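Side-chain contacts in acetyltransferase, GNAT family (Streptococcus pneumoniae, PDB 2ATR), which probably transfers an acetyl group from acetyl-coenzyme A to an acceptor that is not known, as a member of the GNAT family of acetyltransferases: residues P76-R80 against Q81-S85; V10-E13 against D14-L18; E32-E35 against Q36-H40. One frame throughout, in Å; residues are numbered along the deposited sequence.

Contact 1 (P76-R80 against Q81-S85)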
loop_
_atom_site.group_PDB
_atom_site.type_symbol
_atom_site.label_atom_id
_atom_site.label_comp_id
_atom_site.label_asym_id
_atom_site.label_seq_id
_atom_site.Cartn_x
_atom_site.Cartn_y
_atom_site.Cartn_z
ATOM N N PRO A 76 1.155 13.418 -4.228
ATOM C CA PRO A 76 2.492 13.933 -4.086
ATOM C C PRO A 76 2.426 15.329 -3.612
ATOM O O PRO A 76 3.437 15.871 -3.231
ATOM C CB PRO A 76 3.076 13.856 -5.521
ATOM C CG PRO A 76 2.293 12.787 -6.170
ATOM C CD PRO A 76 0.894 12.973 -5.619
ATOM N N SER A 77 1.216 15.904 -3.595
ATOM C CA SER A 77 1.046 17.281 -3.133
ATOM C C SER A 77 0.916 17.378 -1.598
ATOM O O SER A 77 1.272 18.416 -1.031
ATOM C CB SER A 77 -0.038 18.058 -3.940
ATOM O OG SER A 77 -1.201 17.324 -4.205
ATOM N N TYR A 78 0.428 16.300 -0.954
ATOM C CA TYR A 78 0.416 16.113 0.511
ATOM C C TYR A 78 1.750 15.431 0.853
ATOM O O TYR A 78 2.740 15.640 0.134
ATOM C CB TYR A 78 -0.812 15.260 0.965
ATOM C CG TYR A 78 -2.165 15.981 0.807
ATOM C CD1 TYR A 78 -2.846 16.476 1.915
ATOM C CD2 TYR A 78 -2.724 16.198 -0.465
ATOM C CE1 TYR A 78 -4.039 17.168 1.782
ATOM C CE2 TYR A 78 -3.932 16.858 -0.618
ATOM C CZ TYR A 78 -4.584 17.370 0.509
ATOM O OH TYR A 78 -5.783 18.047 0.368
ATOM N N GLN A 79 1.821 14.618 1.910
ATOM C CA GLN A 79 3.094 13.844 2.171
ATOM C C GLN A 79 4.009 14.586 3.111
ATOM O O GLN A 79 3.859 15.788 3.307
ATOM C CB GLN A 79 3.894 13.562 0.890
ATOM C CG GLN A 79 3.533 12.297 0.073
ATOM C CD GLN A 79 4.473 12.099 -1.105
ATOM O OE1 GLN A 79 5.535 12.748 -1.195
ATOM N NE2 GLN A 79 4.111 11.204 -2.008
ATOM N N ARG A 80 4.972 13.858 3.678
ATOM C CA ARG A 80 5.875 14.373 4.724
ATOM C C ARG A 80 5.153 14.950 5.963
ATOM O O ARG A 80 5.769 15.631 6.785
ATOM C CB ARG A 80 6.939 15.325 4.130
ATOM C CG ARG A 80 8.004 14.577 3.288
ATOM C CD ARG A 80 9.083 15.508 2.703
ATOM N NE ARG A 80 9.906 14.856 1.666
ATOM C CZ ARG A 80 9.747 15.017 0.343
ATOM N NH1 ARG A 80 8.781 15.809 -0.138
ATOM N NH2 ARG A 80 10.552 14.375 -0.509
ATOM N N GLN A 81 3.852 14.664 6.093
ATOM C CA GLN A 81 3.066 14.986 7.309
ATOM C C GLN A 81 2.411 13.734 7.915
ATOM O O GLN A 81 1.349 13.802 8.589
ATOM C CB GLN A 81 2.033 16.093 7.051
ATOM C CG GLN A 81 0.889 15.754 6.095
ATOM C CD GLN A 81 0.019 16.988 5.808
ATOM O OE1 GLN A 81 -0.715 17.462 6.683
ATOM N NE2 GLN A 81 0.103 17.508 4.575
ATOM N N GLY A 82 3.052 12.586 7.664
ATOM C CA GLY A 82 2.710 11.362 8.338
ATOM C C GLY A 82 1.487 10.638 7.811
ATOM O O GLY A 82 0.989 9.772 8.495
ATOM N N ILE A 83 1.021 10.980 6.611
ATOM C CA ILE A 83 -0.133 10.278 5.984
ATOM C C ILE A 83 0.166 8.813 5.641
ATOM O O ILE A 83 -0.611 7.943 5.939
ATOM C CB ILE A 83 -0.709 11.009 4.724
ATOM C CG1 ILE A 83 -1.080 12.478 5.061
ATOM C CG2 ILE A 83 -1.989 10.256 4.193
ATOM C CD1 ILE A 83 -1.657 13.280 3.853
ATOM N N GLY A 84 1.296 8.580 4.983
ATOM C CA GLY A 84 1.762 7.217 4.690
ATOM C C GLY A 84 1.889 6.416 5.970
ATOM O O GLY A 84 1.466 5.302 5.977
ATOM N N SER A 85 2.453 6.978 7.040
ATOM C CA SER A 85 2.587 6.275 8.346
ATOM C C SER A 85 1.281 5.845 8.948
ATOM O O SER A 85 1.138 4.729 9.450
ATOM C CB SER A 85 3.211 7.154 9.422
ATOM O OG SER A 85 4.570 7.320 9.193
#

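Contact 2 (V10-E13 against D14-L18)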
loop_
_atom_site.group_PDB
_atom_site.type_symbol
_atom_site.label_atom_id
_atom_site.label_comp_id
_atom_site.label_asym_id
_atom_site.label_seq_id
_atom_site.Cartn_x
_atom_site.Cartn_y
_atom_site.Cartn_z
ATOM N N VAL A 10 -14.752 -0.391 -2.218
ATOM C CA VAL A 10 -14.069 0.702 -2.890
ATOM C C VAL A 10 -14.268 0.506 -4.368
ATOM O O VAL A 10 -13.849 -0.519 -4.935
ATOM C CB VAL A 10 -12.559 0.790 -2.578
ATOM C CG1 VAL A 10 -11.930 2.078 -3.206
ATOM C CG2 VAL A 10 -12.332 0.789 -1.118
ATOM N N LYS A 11 -14.937 1.491 -4.963
ATOM C CA LYS A 11 -15.166 1.567 -6.406
ATOM C C LYS A 11 -14.022 2.360 -7.029
ATOM O O LYS A 11 -13.545 3.324 -6.449
ATOM C CB LYS A 11 -16.525 2.239 -6.707
ATOM C CG LYS A 11 -17.765 1.300 -6.591
ATOM C CD LYS A 11 -19.101 2.041 -6.941
ATOM C CE LYS A 11 -19.347 3.258 -6.019
ATOM N NZ LYS A 11 -20.166 4.354 -6.639
ATOM N N LEU A 12 -13.580 1.934 -8.210
ATOM C CA LEU A 12 -12.414 2.526 -8.858
ATOM C C LEU A 12 -12.552 4.043 -9.138
ATOM O O LEU A 12 -11.605 4.815 -8.904
ATOM C CB LEU A 12 -12.076 1.722 -10.119
ATOM C CG LEU A 12 -11.008 2.176 -11.121
ATOM C CD1 LEU A 12 -9.677 2.504 -10.475
ATOM C CD2 LEU A 12 -10.829 1.070 -12.129
ATOM N N GLU A 13 -13.736 4.474 -9.576
ATOM C CA GLU A 13 -14.015 5.916 -9.818
ATOM C C GLU A 13 -13.580 6.806 -8.683
ATOM O O GLU A 13 -13.011 7.892 -8.925
ATOM C CB GLU A 13 -15.501 6.181 -10.059
ATOM C CG GLU A 13 -16.159 5.224 -11.049
ATOM C CD GLU A 13 -16.884 4.103 -10.338
ATOM O OE1 GLU A 13 -17.633 4.407 -9.367
ATOM O OE2 GLU A 13 -16.707 2.927 -10.744
ATOM N N ASP A 14 -13.817 6.352 -7.447
ATOM C CA ASP A 14 -13.491 7.170 -6.265
ATOM C C ASP A 14 -11.983 7.224 -5.981
ATOM O O ASP A 14 -11.511 8.108 -5.259
ATOM C CB ASP A 14 -14.275 6.699 -5.023
ATOM C CG ASP A 14 -15.811 6.545 -5.299
ATOM O OD1 ASP A 14 -16.399 7.402 -6.022
ATOM O OD2 ASP A 14 -16.420 5.544 -4.815
ATOM N N VAL A 15 -11.214 6.291 -6.542
ATOM C CA VAL A 15 -9.764 6.277 -6.264
ATOM C C VAL A 15 -8.859 6.394 -7.494
ATOM O O VAL A 15 -7.643 6.481 -7.352
ATOM C CB VAL A 15 -9.346 5.041 -5.474
ATOM C CG1 VAL A 15 -9.983 5.099 -4.056
ATOM C CG2 VAL A 15 -9.736 3.770 -6.250
ATOM N N LEU A 16 -9.456 6.409 -8.677
ATOM C CA LEU A 16 -8.669 6.402 -9.926
ATOM C C LEU A 16 -7.738 7.582 -10.005
ATOM O O LEU A 16 -6.607 7.446 -10.472
ATOM C CB LEU A 16 -9.568 6.339 -11.156
ATOM C CG LEU A 16 -8.884 6.113 -12.519
ATOM C CD1 LEU A 16 -8.127 4.799 -12.579
ATOM C CD2 LEU A 16 -9.926 6.187 -13.625
ATOM N N HIS A 17 -8.184 8.739 -9.528
ATOM C CA HIS A 17 -7.299 9.914 -9.431
ATOM C C HIS A 17 -5.995 9.646 -8.658
ATOM O O HIS A 17 -4.949 10.211 -8.954
ATOM C CB HIS A 17 -8.055 11.146 -8.864
ATOM C CG HIS A 17 -8.390 11.044 -7.405
ATOM N ND1 HIS A 17 -9.360 10.194 -6.936
ATOM C CD2 HIS A 17 -7.907 11.711 -6.327
ATOM C CE1 HIS A 17 -9.422 10.297 -5.620
ATOM N NE2 HIS A 17 -8.560 11.222 -5.229
ATOM N N LEU A 18 -6.046 8.781 -7.647
ATOM C CA LEU A 18 -4.817 8.453 -6.895
ATOM C C LEU A 18 -3.810 7.651 -7.781
ATOM O O LEU A 18 -2.637 7.956 -7.823
ATOM C CB LEU A 18 -5.179 7.628 -5.659
ATOM C CG LEU A 18 -6.019 8.274 -4.550
ATOM C CD1 LEU A 18 -6.219 7.286 -3.395
ATOM C CD2 LEU A 18 -5.358 9.496 -4.084
#

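Contact 3 (E32-E35 against Q36-H40)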
loop_
_atom_site.group_PDB
_atom_site.type_symbol
_atom_site.label_atom_id
_atom_site.label_comp_id
_atom_site.label_asym_id
_atom_site.label_seq_id
_atom_site.Cartn_x
_atom_site.Cartn_y
_atom_site.Cartn_z
ATOM N N GLU A 32 -8.322 -2.342 -16.587
ATOM C CA GLU A 32 -7.978 -2.691 -15.236
ATOM C C GLU A 32 -8.366 -4.108 -14.693
ATOM O O GLU A 32 -9.527 -4.487 -14.458
ATOM C CB GLU A 32 -8.321 -1.587 -14.239
ATOM C CG GLU A 32 -7.441 -0.393 -14.391
ATOM C CD GLU A 32 -8.016 0.597 -15.439
ATOM O OE1 GLU A 32 -9.049 0.280 -16.109
ATOM O OE2 GLU A 32 -7.445 1.692 -15.570
HETATM N N MSE A 33 -7.312 -4.890 -14.568
HETATM C CA MSE A 33 -7.148 -5.726 -13.384
HETATM C C MSE A 33 -7.579 -5.027 -12.081
HETATM O O MSE A 33 -8.114 -5.666 -11.179
HETATM C CB MSE A 33 -5.666 -6.117 -13.346
HETATM C CG MSE A 33 -5.271 -7.024 -14.557
HETATM SE SE MSE A 33 -6.235 -8.590 -14.632
HETATM C CE MSE A 33 -7.515 -8.170 -15.824
ATOM N N LEU A 34 -7.341 -3.718 -12.005
ATOM C CA LEU A 34 -7.486 -2.963 -10.766
ATOM C C LEU A 34 -8.931 -2.927 -10.241
ATOM O O LEU A 34 -9.174 -3.173 -9.047
ATOM C CB LEU A 34 -6.873 -1.560 -10.911
ATOM C CG LEU A 34 -6.958 -0.577 -9.753
ATOM C CD1 LEU A 34 -6.383 -1.181 -8.458
ATOM C CD2 LEU A 34 -6.210 0.691 -10.170
ATOM N N GLU A 35 -9.886 -2.698 -11.141
ATOM C CA GLU A 35 -11.313 -2.794 -10.791
ATOM C C GLU A 35 -11.637 -4.127 -10.113
ATOM O O GLU A 35 -12.210 -4.177 -9.033
ATOM C CB GLU A 35 -12.159 -2.631 -12.058
ATOM C CG GLU A 35 -13.501 -2.011 -11.814
ATOM C CD GLU A 35 -14.132 -1.517 -13.121
ATOM O OE1 GLU A 35 -14.002 -2.228 -14.158
ATOM O OE2 GLU A 35 -14.740 -0.417 -13.100
ATOM N N GLN A 36 -11.202 -5.213 -10.738
ATOM C CA GLN A 36 -11.327 -6.534 -10.164
ATOM C C GLN A 36 -10.522 -6.700 -8.868
ATOM O O GLN A 36 -11.034 -7.253 -7.909
ATOM C CB GLN A 36 -10.950 -7.611 -11.202
ATOM C CG GLN A 36 -11.843 -7.642 -12.461
ATOM C CD GLN A 36 -13.277 -7.989 -12.126
ATOM O OE1 GLN A 36 -14.133 -7.112 -12.052
ATOM N NE2 GLN A 36 -13.551 -9.276 -11.911
ATOM N N ALA A 37 -9.272 -6.209 -8.841
ATOM C CA ALA A 37 -8.408 -6.323 -7.639
ATOM C C ALA A 37 -9.050 -5.754 -6.362
ATOM O O ALA A 37 -8.982 -6.373 -5.294
ATOM C CB ALA A 37 -7.054 -5.661 -7.871
ATOM N N LEU A 38 -9.639 -4.558 -6.487
ATOM C CA LEU A 38 -10.247 -3.833 -5.384
ATOM C C LEU A 38 -11.281 -4.651 -4.613
ATOM O O LEU A 38 -11.495 -4.406 -3.427
ATOM C CB LEU A 38 -10.850 -2.500 -5.873
ATOM C CG LEU A 38 -9.878 -1.428 -6.340
ATOM C CD1 LEU A 38 -10.635 -0.287 -7.058
ATOM C CD2 LEU A 38 -9.097 -0.871 -5.147
ATOM N N SER A 39 -11.903 -5.625 -5.272
ATOM C CA SER A 39 -12.879 -6.511 -4.621
ATOM C C SER A 39 -12.246 -7.698 -3.934
ATOM O O SER A 39 -12.931 -8.406 -3.199
ATOM C CB SER A 39 -13.858 -7.100 -5.660
ATOM O OG SER A 39 -14.834 -6.136 -5.987
ATOM N N HIS A 40 -10.964 -7.946 -4.197
ATOM C CA HIS A 40 -10.319 -9.210 -3.772
ATOM C C HIS A 40 -9.101 -8.954 -2.877
ATOM O O HIS A 40 -8.130 -9.728 -2.866
ATOM C CB HIS A 40 -9.942 -10.049 -4.999
ATOM C CG HIS A 40 -11.114 -10.413 -5.858
ATOM N ND1 HIS A 40 -12.008 -11.406 -5.515
ATOM C CD2 HIS A 40 -11.573 -9.878 -7.015
ATOM C CE1 HIS A 40 -12.943 -11.495 -6.442
ATOM N NE2 HIS A 40 -12.707 -10.572 -7.361
#

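Contact 1 (P76-R80 against Q81-S85)
Tyr78 and Ile83 supply the apolar part of this loop-to-helix turn. Tyr78 CB lies 3.6 Å from Ile83 CD1, and the same methyl stands 3.9 Å from Tyr78 CD1, so it meets the root of the side chain and the near corner of the ring. Ile83 reaches that far because its chain is fully extended, with CD1 anti to CA (chi2 180°); a long branched side chain suits a buried place in the first turn of a helix.

The approach of Gln81 is looser. Its amide passes the ring obliquely, Gln81 NE2 at 4.1 Å from Tyr78 CD1, with amide and ring planes 31° apart. The phenol's hydrogen bond is made to Asp49, which fixes the far end of the ring.

Backbone shape sets the rest. Gln79, Arg80 and Gly82 all have positive phi, and Gly82, without a side chain, takes this easily at the N-cap. The run from Gln79 to Gly84 matches the Gln/Arg-x-x-Gly-x-Gly/Ala signature of GNAT enzymes, whose backbone typically receives the pyrophosphate of acetyl-coenzyme A; the same role is probable here.

The loop joins strand 66-74 to helix 83-92: Ile83 rests on Val74 and Ile2, Gln81 touches Ile2, and Gln79 and Arg80 reach Lys110 of helix 109-117.

Contact 2 (V10-E13 against D14-L18)
Leu12 O takes the N-H of Val15 at 2.8 Å from Val15 N, and a second, weak bond comes from Leu16, bent to 124° at the hydrogen. One carbonyl oxygen thus mixes a three-residue and a weak four-residue bond in a weakly bonded first turn. The irregularity persists: Leu18 N bonds to Val15 O, and the helix is kinked at 17-18. One residue before Leu12, Lys11 O accepts from Asp14 N at 3.2 Å. Neither the Val15 nor the Asp14 donor sits in the plane of its acceptor carbonyl; each stands well above it, as expected of bonds that span only three residues.

Charged ends gather outside this turn. Lys11 bends at chi3 (-59°), which turns its amine back toward the acids: Lys11 NZ forms a long salt bridge with Glu13 OE1 at 3.7 Å and remains 4.3 Å from Asp14 OD2, near but not paired. Acidic residues suit this end, where their negative charge would probably interact favourably with the positive end of the helix dipole.

Apolar side chains do the packing. Leu12 and Leu16, four residues apart, meet methyl to methyl, Leu12 CD1 only 3.5 Å from Leu16 CD1, tighter than usual van der Waals contact. Val10 lies before the helix and crosses Val15 nearly at a right angle, Val10 CG1 touching Val15 CG1 at 3.7 Å. The beta-branched pair faces the sheet, where Val10 rests on Ile44 and Val15 on Leu46 and Leu56, while His17 NE2 bonds to Val53 O.

Such a helix, reached by a short linker from the first strand, laid against the central sheet and followed by a second short helix, is typical of the N-terminal half of the GNAT fold.

Contact 3 (E32-E35 against Q36-H40)
Met33, built as selenomethionine, and Ala37 are joined by the first of two bonds that define helix 33-38, a single short alpha-helical piece probably corresponding to the second helix of the GNAT fold. Ala37 N gives its hydrogen to Met33 O at 2.7 Å, in the carbonyl plane. Next along the helix Leu38 N donates to Leu34 O at 2.9 Å with an N-H...O angle of 163°, and it arrives almost in line with the C=O bond. Both are the four-residue spacing of an alpha helix, and both are straight.

Before the first of these bonds, Met33 N has a weak hydrogen bond to Asn26 OD1. Toward the end, Ala37 O is gripped twice, by His40 N at 2.8 Å and by the hydroxyl of Ser41, so a carbonyl near the last turn is satisfied without a further helical turn.

The side chains sort by exposure. Glu35 and Gln36 are exposed, where a charge and an amide suit solvent, although Gln36 CB still rests 3.4 Å from Met33 O. Ala37, small enough to lie close to the preceding turn, has its CB 3.5 Å from Leu34 O and also touches Arg58 of strand 52-61. Leu34 and Leu38 turn their branched ends to Leu12 of helix 12-20. Leu34 holds CG anti to its N (chi1 178°), which brings Leu34 CD1 to 4.1 Å from Leu38 CG, while that same Leu38 CG sits 3.3 Å from Leu34 O.

From the N terminus the chain leaves strand 2-7 and enters contact 2 (10-18), then passes through contact 3 (32-40) and, after three strands, reaches contact 1 (76-85). Each is local, within one continuous piece: helical turns in contacts 2 and 3, the loop leading into helix 83-92 in contact 1. The three follow in series without nesting or crossing. Contacts 2 and 3 touch: Leu12 lies among Leu34, Glu35 and Leu38, packing helix 12-20 on helix 33-38. Contact 1 is separate, its centre about 25 Å from that of contact 3, on the opposite side of the chain's centre. Contact 2 rests on strands 43-49 and 52-61, contact 3 on 52-61; contact 1 links strand 66-74 to helix 83-92.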